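Local coordinates for extracellular solute-binding protein family 5 (Brucella melitensis, PDB 4ONY) that probably captures peptides or related solutes in the periplasm and delivers them to an ABC transporter for uptake into the cell, at residues 565-577 with 582-594. Numbering follows the deposited sequence.
Sequences YQWVARWDRIEHP and LSGYQLPAWWHTS
Glu575 and Trp591 form an antiparallel hydrogen-bonded pair, with Glu575 N to Trp591 O at 2.9 Å and Trp591 N to Glu575 O at 3.0 Å. Thr593 N extends the pairing to Arg573 O (2.9 Å), and the non-hydrogen-bonded pair Ile574-His592 lies between. A type I turn from Trp571 to Ile574 leads into this pairing from strand 566-571, whose backbone is bonded to 297-302 and 274-277, leaving side chains to meet 582-594.

Trp590, its broad indole suited to several neighbours, is sandwiched between Leu587 CD2 and His576 CB on opposite faces; Ile574 CG2 meets its edge at CE3 (3.6 Å), and Val568 CG1 reaches CH2. Arg570 passes its CD by the same ring, then gives NH1 to Ile574 O (2.8 Å) and pairs NE with Asp300, which also receives His576 NE2. On the face of the pairing carrying Glu575 and Trp591, the Trp591 indole takes Glu575 CB and His576 CA over one side, while CZ3 approaches Pro577. Gln566, offering both acceptor and donor, receives Tyr585 N on a lone pair of OE1 (2.9 Å, C=O...N angle 135°), while NE2 donates to a water bridging Ser583 O and Tyr585 O. Gly584 (phi 96°) leaves room beside OE1, where a CB would clash. Val568 CG2, a compact methyl, makes a CH-pi contact over the Tyr585 ring, 3.8 Å from its centroid.

The C-terminal tail of this solute-binding protein is thus held over the antiparallel 274-277/566-571/297-302 sheet by a two-stranded pairing and the loop aromatics Tyr585 and Trp590 leading into it.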
ATOM      1  N   TYR A 565       1.656  12.003   9.852  1.00 16.81           N
ATOM      2  CA  TYR A 565       3.074  11.706   9.854  1.00 17.13           C
ATOM      3  C   TYR A 565       3.308  10.227  10.134  1.00 16.17           C
ATOM      4  O   TYR A 565       2.556   9.612  10.888  1.00 16.39           O
ATOM      5  CB  TYR A 565       3.761  12.535  10.943  1.00 18.97           C
ATOM      6  CG  TYR A 565       3.657  14.035  10.747  1.00 21.44           C
ATOM      7  CD1 TYR A 565       4.601  14.710   9.994  1.00 24.48           C
ATOM      8  CD2 TYR A 565       2.635  14.757  11.309  1.00 23.18           C
ATOM      9  CE1 TYR A 565       4.535  16.075   9.795  1.00 27.09           C
ATOM     10  CE2 TYR A 565       2.531  16.146  11.106  1.00 25.90           C
ATOM     11  CZ  TYR A 565       3.490  16.805  10.338  1.00 27.52           C
ATOM     12  OH  TYR A 565       3.512  18.190  10.081  1.00 29.49           O
ATOM     13  N   GLN A 566       4.415   9.719   9.629  1.00 14.77           N
ATOM     14  CA  GLN A 566       4.925   8.411   9.981  1.00 14.35           C
ATOM     15  C   GLN A 566       5.734   8.625  11.263  1.00 13.98           C
ATOM     16  O   GLN A 566       6.417   9.655  11.421  1.00 13.33           O
ATOM     17  CB  GLN A 566       5.905   7.896   8.942  1.00 15.17           C
ATOM     18  CG  GLN A 566       5.369   7.738   7.517  1.00 15.82           C
ATOM     19  CD  GLN A 566       6.456   7.182   6.580  1.00 16.22           C
ATOM     20  OE1 GLN A 566       7.506   7.799   6.394  1.00 15.06           O
ATOM     21  NE2 GLN A 566       6.197   5.992   5.996  1.00 17.04           N
ATOM     22  N   TRP A 567       5.672   7.638  12.135  1.00 12.60           N
ATOM     23  CA  TRP A 567       6.292   7.733  13.423  1.00 12.63           C
ATOM     24  C   TRP A 567       7.211   6.581  13.638  1.00 11.79           C
ATOM     25  O   TRP A 567       6.764   5.434  13.581  1.00 11.58           O
ATOM     26  CB  TRP A 567       5.187   7.676  14.502  1.00 13.02           C
ATOM     27  CG  TRP A 567       4.253   8.829  14.602  1.00 13.36           C
ATOM     28  CD1 TRP A 567       4.501  10.134  14.293  1.00 13.69           C
ATOM     29  CD2 TRP A 567       2.959   8.792  15.163  1.00 14.04           C
ATOM     30  NE1 TRP A 567       3.415  10.901  14.569  1.00 14.04           N
ATOM     31  CE2 TRP A 567       2.454  10.111  15.136  1.00 14.62           C
ATOM     32  CE3 TRP A 567       2.183   7.784  15.692  1.00 14.15           C
ATOM     33  CZ2 TRP A 567       1.201  10.446  15.648  1.00 15.10           C
ATOM     34  CZ3 TRP A 567       0.891   8.105  16.162  1.00 14.91           C
ATOM     35  CH2 TRP A 567       0.421   9.421  16.136  1.00 14.97           C
ATOM     36  N   VAL A 568       8.467   6.876  13.953  1.00 11.59           N
ATOM     37  CA  VAL A 568       9.453   5.850  14.327  1.00 11.16           C
ATOM     38  C   VAL A 568      10.267   6.336  15.520  1.00 11.40           C
ATOM     39  O   VAL A 568      10.914   7.388  15.463  1.00 10.80           O
ATOM     40  CB  VAL A 568      10.440   5.506  13.179  1.00 11.02           C
ATOM     41  CG1 VAL A 568      11.351   4.376  13.609  1.00 10.99           C
ATOM     42  CG2 VAL A 568       9.702   5.120  11.894  1.00 10.79           C
ATOM     43  N   ALA A 569      10.195   5.604  16.630  1.00 11.62           N
ATOM     44  CA  ALA A 569      11.014   5.913  17.791  1.00 12.08           C
ATOM     45  C   ALA A 569      12.277   5.097  17.634  1.00 12.51           C
ATOM     46  O   ALA A 569      12.221   3.982  17.112  1.00 12.56           O
ATOM     47  CB  ALA A 569      10.307   5.562  19.091  1.00 12.51           C
ATOM     48  N   ARG A 570      13.413   5.668  17.984  1.00 12.91           N
ATOM     49  CA  ARG A 570      14.679   4.979  17.800  1.00 13.59           C
ATOM     50  C   ARG A 570      15.667   5.307  18.915  1.00 14.16           C
ATOM     51  O   ARG A 570      15.732   6.459  19.387  1.00 13.71           O
ATOM     52  CB  ARG A 570      15.291   5.317  16.440  1.00 13.93           C
ATOM     53  CG  ARG A 570      15.818   6.736  16.295  1.00 14.73           C
ATOM     54  CD  ARG A 570      16.396   7.055  14.896  1.00 15.07           C
ATOM     55  NE  ARG A 570      16.329   8.490  14.701  1.00 15.33           N
ATOM     56  CZ  ARG A 570      17.236   9.368  15.130  1.00 16.50           C
ATOM     57  NH1 ARG A 570      18.389   9.010  15.696  1.00 16.81           N
ATOM     58  NH2 ARG A 570      17.003  10.650  14.931  1.00 17.10           N
ATOM     59  N   TRP A 571      16.429   4.299  19.331  1.00 14.44           N
ATOM     60  CA  TRP A 571      17.642   4.557  20.125  1.00 15.37           C
ATOM     61  C   TRP A 571      18.622   5.395  19.273  1.00 16.42           C
ATOM     62  O   TRP A 571      18.739   5.215  18.067  1.00 15.54           O
ATOM     63  CB  TRP A 571      18.260   3.262  20.664  1.00 15.04           C
ATOM     64  CG  TRP A 571      17.359   2.634  21.718  1.00 14.73           C
ATOM     65  CD1 TRP A 571      16.345   1.745  21.500  1.00 14.41           C
ATOM     66  CD2 TRP A 571      17.402   2.851  23.126  1.00 15.26           C
ATOM     67  NE1 TRP A 571      15.718   1.431  22.678  1.00 14.61           N
ATOM     68  CE2 TRP A 571      16.353   2.076  23.700  1.00 15.07           C
ATOM     69  CE3 TRP A 571      18.196   3.650  23.956  1.00 15.41           C
ATOM     70  CZ2 TRP A 571      16.082   2.066  25.064  1.00 15.70           C
ATOM     71  CZ3 TRP A 571      17.935   3.648  25.308  1.00 16.22           C
ATOM     72  CH2 TRP A 571      16.874   2.857  25.871  1.00 16.15           C
ATOM     73  N   ASP A 572      19.315   6.309  19.924  1.00 18.71           N
ATOM     74  CA  ASP A 572      20.128   7.273  19.205  1.00 20.45           C
ATOM     75  C   ASP A 572      21.412   6.690  18.576  1.00 19.91           C
ATOM     76  O   ASP A 572      22.086   7.374  17.859  1.00 20.03           O
ATOM     77  CB  ASP A 572      20.437   8.493  20.095  1.00 22.53           C
ATOM     78  CG  ASP A 572      21.377   8.193  21.195  1.00 24.56           C
ATOM     79  OD1 ASP A 572      21.822   7.050  21.396  1.00 26.33           O
ATOM     80  OD2 ASP A 572      21.697   9.144  21.889  1.00 30.88           O
ATOM     81  N   ARG A 573      21.716   5.426  18.847  1.00 20.05           N
ATOM     82  CA  ARG A 573      22.734   4.687  18.124  1.00 19.68           C
ATOM     83  C   ARG A 573      22.325   4.332  16.684  1.00 18.82           C
ATOM     84  O   ARG A 573      23.131   3.813  15.911  1.00 18.15           O
ATOM     85  CB  ARG A 573      23.074   3.412  18.872  1.00 20.84           C
ATOM     86  CG  ARG A 573      21.905   2.443  18.953  1.00 21.36           C
ATOM     87  CD  ARG A 573      22.234   1.311  19.893  1.00 22.83           C
ATOM     88  NE  ARG A 573      21.087   0.421  20.104  1.00 23.81           N
ATOM     89  CZ  ARG A 573      20.473   0.241  21.262  1.00 23.38           C
ATOM     90  NH1 ARG A 573      20.835   0.913  22.335  1.00 24.27           N
ATOM     91  NH2 ARG A 573      19.469  -0.591  21.325  1.00 23.61           N
ATOM     92  N   ILE A 574      21.076   4.600  16.324  1.00 17.87           N
ATOM     93  CA  ILE A 574      20.613   4.423  14.963  1.00 17.02           C
ATOM     94  C   ILE A 574      20.392   5.777  14.325  1.00 17.21           C
ATOM     95  O   ILE A 574      19.698   6.604  14.930  1.00 16.56           O
ATOM     96  CB  ILE A 574      19.261   3.685  14.940  1.00 16.65           C
ATOM     97  CG1 ILE A 574      19.371   2.325  15.656  1.00 16.91           C
ATOM     98  CG2 ILE A 574      18.774   3.495  13.508  1.00 16.10           C
ATOM     99  CD1 ILE A 574      20.402   1.396  15.096  1.00 17.19           C
ATOM    100  N   GLU A 575      20.937   5.994  13.104  1.00 16.79           N
ATOM    101  CA  GLU A 575      20.751   7.249  12.377  0.70 17.35           C
ATOM    102  C   GLU A 575      20.206   7.035  10.968  1.00 15.90           C
ATOM    103  O   GLU A 575      20.168   5.898  10.466  1.00 15.01           O
ATOM    104  CB  GLU A 575      22.069   8.006  12.351  0.70 19.23           C
ATOM    105  CG  GLU A 575      22.498   8.385  13.768  0.70 21.53           C
ATOM    106  CD  GLU A 575      23.750   9.243  13.797  0.70 24.08           C
ATOM    107  OE1 GLU A 575      24.429   9.345  12.756  0.70 27.04           O
ATOM    108  OE2 GLU A 575      24.050   9.836  14.847  0.70 26.92           O
ATOM    109  N   HIS A 576      19.783   8.114  10.348  1.00 15.29           N
ATOM    110  CA  HIS A 576      19.220   8.067   8.995  1.00 15.42           C
ATOM    111  C   HIS A 576      19.565   9.333   8.232  1.00 15.42           C
ATOM    112  O   HIS A 576      19.930  10.348   8.846  1.00 14.80           O
ATOM    113  CB  HIS A 576      17.703   7.863   9.038  1.00 15.08           C
ATOM    114  CG  HIS A 576      16.977   8.944   9.762  1.00 15.43           C
ATOM    115  ND1 HIS A 576      16.820  10.222   9.252  1.00 15.45           N
ATOM    116  CD2 HIS A 576      16.367   8.942  10.971  1.00 15.24           C
ATOM    117  CE1 HIS A 576      16.154  10.959  10.115  1.00 15.68           C
ATOM    118  NE2 HIS A 576      15.854  10.204  11.156  1.00 15.96           N
ATOM    119  N   PRO A 577      19.458   9.283   6.899  1.00 15.75           N
ATOM    120  CA  PRO A 577      19.714  10.506   6.146  1.00 16.71           C
ATOM    121  C   PRO A 577      18.750  11.619   6.507  1.00 16.89           C
ATOM    122  O   PRO A 577      17.613  11.349   6.882  1.00 15.55           O
ATOM    123  CB  PRO A 577      19.507  10.091   4.688  1.00 16.18           C
ATOM    124  CG  PRO A 577      19.592   8.622   4.660  1.00 15.84           C
ATOM    125  CD  PRO A 577      19.145   8.154   6.016  1.00 15.83           C
ATOM    126  N   LEU A 582       9.959  10.360  -1.354  1.00 14.24           N
ATOM    127  CA  LEU A 582       8.517  10.320  -1.625  1.00 14.03           C
ATOM    128  C   LEU A 582       7.790   9.240  -0.854  1.00 14.36           C
ATOM    129  O   LEU A 582       6.666   9.476  -0.364  1.00 13.17           O
ATOM    130  CB  LEU A 582       8.298  10.113  -3.117  1.00 14.46           C
ATOM    131  CG  LEU A 582       6.876  10.316  -3.722  1.00 14.27           C
ATOM    132  CD1 LEU A 582       6.464  11.763  -3.574  1.00 14.31           C
ATOM    133  CD2 LEU A 582       6.915   9.875  -5.173  1.00 14.69           C
ATOM    134  N   SER A 583       8.412   8.046  -0.739  1.00 14.37           N
ATOM    135  CA  SER A 583       7.757   6.910  -0.079  1.00 14.38           C
ATOM    136  C   SER A 583       7.839   6.925   1.441  1.00 13.55           C
ATOM    137  O   SER A 583       7.287   6.053   2.087  1.00 13.37           O
ATOM    138  CB  SER A 583       8.277   5.582  -0.581  1.00 15.86           C
ATOM    139  OG  SER A 583       8.018   5.370  -1.955  1.00 17.28           O
ATOM    140  N   GLY A 584       8.490   7.924   2.020  1.00 13.30           N
ATOM    141  CA  GLY A 584       8.596   7.999   3.458  1.00 13.17           C
ATOM    142  C   GLY A 584       9.921   7.399   3.901  1.00 12.93           C
ATOM    143  O   GLY A 584      10.817   7.204   3.076  1.00 12.58           O
ATOM    144  N   TYR A 585      10.076   7.140   5.196  1.00 13.50           N
ATOM    145  CA  TYR A 585      11.378   6.702   5.706  1.00 13.97           C
ATOM    146  C   TYR A 585      11.757   5.377   5.033  1.00 14.36           C
ATOM    147  O   TYR A 585      10.888   4.564   4.733  1.00 14.62           O
ATOM    148  CB  TYR A 585      11.395   6.583   7.264  1.00 14.99           C
ATOM    149  CG  TYR A 585      10.468   5.462   7.780  1.00 15.00           C
ATOM    150  CD1 TYR A 585      10.901   4.155   7.847  1.00 15.08           C
ATOM    151  CD2 TYR A 585       9.168   5.750   8.141  1.00 15.37           C
ATOM    152  CE1 TYR A 585      10.044   3.128   8.256  1.00 16.70           C
ATOM    153  CE2 TYR A 585       8.292   4.766   8.567  1.00 16.06           C
ATOM    154  CZ  TYR A 585       8.725   3.447   8.602  1.00 17.33           C
ATOM    155  OH  TYR A 585       7.878   2.469   9.016  1.00 19.53           O
ATOM    156  N   GLN A 586      13.059   5.133   4.882  1.00 14.26           N
ATOM    157  CA  GLN A 586      13.553   3.922   4.244  1.00 14.21           C
ATOM    158  C   GLN A 586      14.646   3.276   5.110  1.00 13.99           C
ATOM    159  O   GLN A 586      15.794   3.697   5.094  1.00 12.98           O
ATOM    160  CB  GLN A 586      14.143   4.304   2.890  1.00 14.44           C
ATOM    161  CG  GLN A 586      13.172   4.899   1.928  1.00 14.27           C
ATOM    162  CD  GLN A 586      12.122   3.915   1.561  1.00 14.90           C
ATOM    163  OE1 GLN A 586      12.434   2.792   1.183  1.00 15.51           O
ATOM    164  NE2 GLN A 586      10.855   4.311   1.679  1.00 14.96           N
ATOM    165  N   LEU A 587      14.252   2.272   5.886  1.00 14.12           N
ATOM    166  CA  LEU A 587      15.154   1.601   6.802  1.00 14.62           C
ATOM    167  C   LEU A 587      16.436   1.106   6.166  1.00 14.65           C
ATOM    168  O   LEU A 587      17.491   1.126   6.823  1.00 14.38           O
ATOM    169  CB  LEU A 587      14.467   0.427   7.499  1.00 15.55           C
ATOM    170  CG  LEU A 587      13.293   0.771   8.399  1.00 17.17           C
ATOM    171  CD1 LEU A 587      12.885  -0.470   9.169  1.00 18.25           C
ATOM    172  CD2 LEU A 587      13.671   1.904   9.373  1.00 17.41           C
ATOM    173  N   PRO A 588      16.379   0.613   4.895  1.00 14.59           N
ATOM    174  CA  PRO A 588      17.611   0.133   4.276  1.00 14.73           C
ATOM    175  C   PRO A 588      18.696   1.216   4.075  1.00 14.97           C
ATOM    176  O   PRO A 588      19.830   0.868   3.802  1.00 14.84           O
ATOM    177  CB  PRO A 588      17.145  -0.393   2.910  1.00 14.70           C
ATOM    178  CG  PRO A 588      15.731  -0.777   3.132  1.00 14.76           C
ATOM    179  CD  PRO A 588      15.192   0.239   4.110  1.00 14.32           C
ATOM    180  N   ALA A 589      18.326   2.499   4.160  1.00 14.50           N
ATOM    181  CA  ALA A 589      19.278   3.581   4.103  1.00 14.63           C
ATOM    182  C   ALA A 589      19.751   4.044   5.495  1.00 14.60           C
ATOM    183  O   ALA A 589      20.606   4.956   5.608  1.00 15.00           O
ATOM    184  CB  ALA A 589      18.648   4.730   3.360  1.00 14.82           C
ATOM    185  N   TRP A 590      19.224   3.440   6.566  1.00 13.58           N
ATOM    186  CA  TRP A 590      19.650   3.818   7.915  1.00 13.61           C
ATOM    187  C   TRP A 590      20.997   3.132   8.247  1.00 14.09           C
ATOM    188  O   TRP A 590      21.448   2.206   7.515  1.00 14.25           O
ATOM    189  CB  TRP A 590      18.554   3.459   8.950  1.00 13.47           C
ATOM    190  CG  TRP A 590      17.300   4.320   8.774  1.00 13.14           C
ATOM    191  CD1 TRP A 590      16.907   4.948   7.641  1.00 13.08           C
ATOM    192  CD2 TRP A 590      16.321   4.623   9.763  1.00 13.05           C
ATOM    193  NE1 TRP A 590      15.725   5.614   7.849  1.00 12.87           N
ATOM    194  CE2 TRP A 590      15.342   5.430   9.146  1.00 12.80           C
ATOM    195  CE3 TRP A 590      16.157   4.275  11.104  1.00 13.20           C
ATOM    196  CZ2 TRP A 590      14.246   5.923   9.831  1.00 12.87           C
ATOM    197  CZ3 TRP A 590      15.044   4.736  11.786  1.00 13.01           C
ATOM    198  CH2 TRP A 590      14.113   5.568  11.157  1.00 13.12           C
ATOM    199  N   TRP A 591      21.611   3.571   9.331  1.00 14.31           N
ATOM    200  CA  TRP A 591      22.926   3.060   9.757  1.00 15.32           C
ATOM    201  C   TRP A 591      23.092   3.132  11.266  1.00 16.06           C
ATOM    202  O   TRP A 591      22.235   3.662  12.004  1.00 15.82           O
ATOM    203  CB  TRP A 591      24.078   3.793   9.025  1.00 15.54           C
ATOM    204  CG  TRP A 591      24.247   5.247   9.354  1.00 15.92           C
ATOM    205  CD1 TRP A 591      24.951   5.763  10.397  1.00 16.46           C
ATOM    206  CD2 TRP A 591      23.701   6.365   8.659  1.00 16.11           C
ATOM    207  NE1 TRP A 591      24.893   7.116  10.393  1.00 16.93           N
ATOM    208  CE2 TRP A 591      24.126   7.525   9.335  1.00 16.50           C
ATOM    209  CE3 TRP A 591      22.884   6.507   7.540  1.00 16.09           C
ATOM    210  CZ2 TRP A 591      23.793   8.820   8.899  1.00 16.61           C
ATOM    211  CZ3 TRP A 591      22.532   7.809   7.114  1.00 15.64           C
ATOM    212  CH2 TRP A 591      22.986   8.932   7.794  1.00 16.15           C
ATOM    213  N   HIS A 592      24.181   2.544  11.730  1.00 17.79           N
ATOM    214  CA  HIS A 592      24.539   2.552  13.122  1.00 18.91           C
ATOM    215  C   HIS A 592      25.602   3.612  13.306  1.00 20.47           C
ATOM    216  O   HIS A 592      26.521   3.708  12.489  1.00 19.84           O
ATOM    217  CB  HIS A 592      25.067   1.179  13.507  1.00 19.72           C
ATOM    218  CG  HIS A 592      25.102   0.940  14.977  1.00 20.77           C
ATOM    219  ND1 HIS A 592      25.957   1.609  15.827  1.00 21.94           N
ATOM    220  CD2 HIS A 592      24.384   0.105  15.752  1.00 21.26           C
ATOM    221  CE1 HIS A 592      25.785   1.171  17.061  1.00 21.83           C
ATOM    222  NE2 HIS A 592      24.835   0.260  17.041  1.00 22.18           N
ATOM    223  N   THR A 593      25.499   4.404  14.376  1.00 22.52           N
ATOM    224  CA  THR A 593      26.508   5.422  14.646  1.00 25.91           C
ATOM    225  C   THR A 593      27.849   4.764  14.956  1.00 27.42           C
ATOM    226  O   THR A 593      27.904   3.624  15.398  1.00 25.89           O
ATOM    227  CB  THR A 593      26.182   6.309  15.861  1.00 28.19           C
ATOM    228  OG1 THR A 593      25.974   5.481  17.008  1.00 30.31           O
ATOM    229  CG2 THR A 593      24.965   7.070  15.624  1.00 29.38           C
ATOM    230  N   SER A 594      28.910   5.489  14.647  1.00 32.02           N
ATOM    231  CA  SER A 594      30.311   5.081  14.921  1.00 38.58           C
ATOM    232  C   SER A 594      30.658   4.899  16.388  1.00 39.30           C
ATOM    233  O   SER A 594      30.522   5.842  17.151  1.00 42.12           O
ATOM    234  CB  SER A 594      31.244   6.146  14.342  1.00 40.32           C
ATOM    235  OG  SER A 594      31.033   6.233  12.936  1.00 43.50           O
TER
HETATM  236  O   HOH W   1       8.261   4.573   4.521  1.00 19.22           O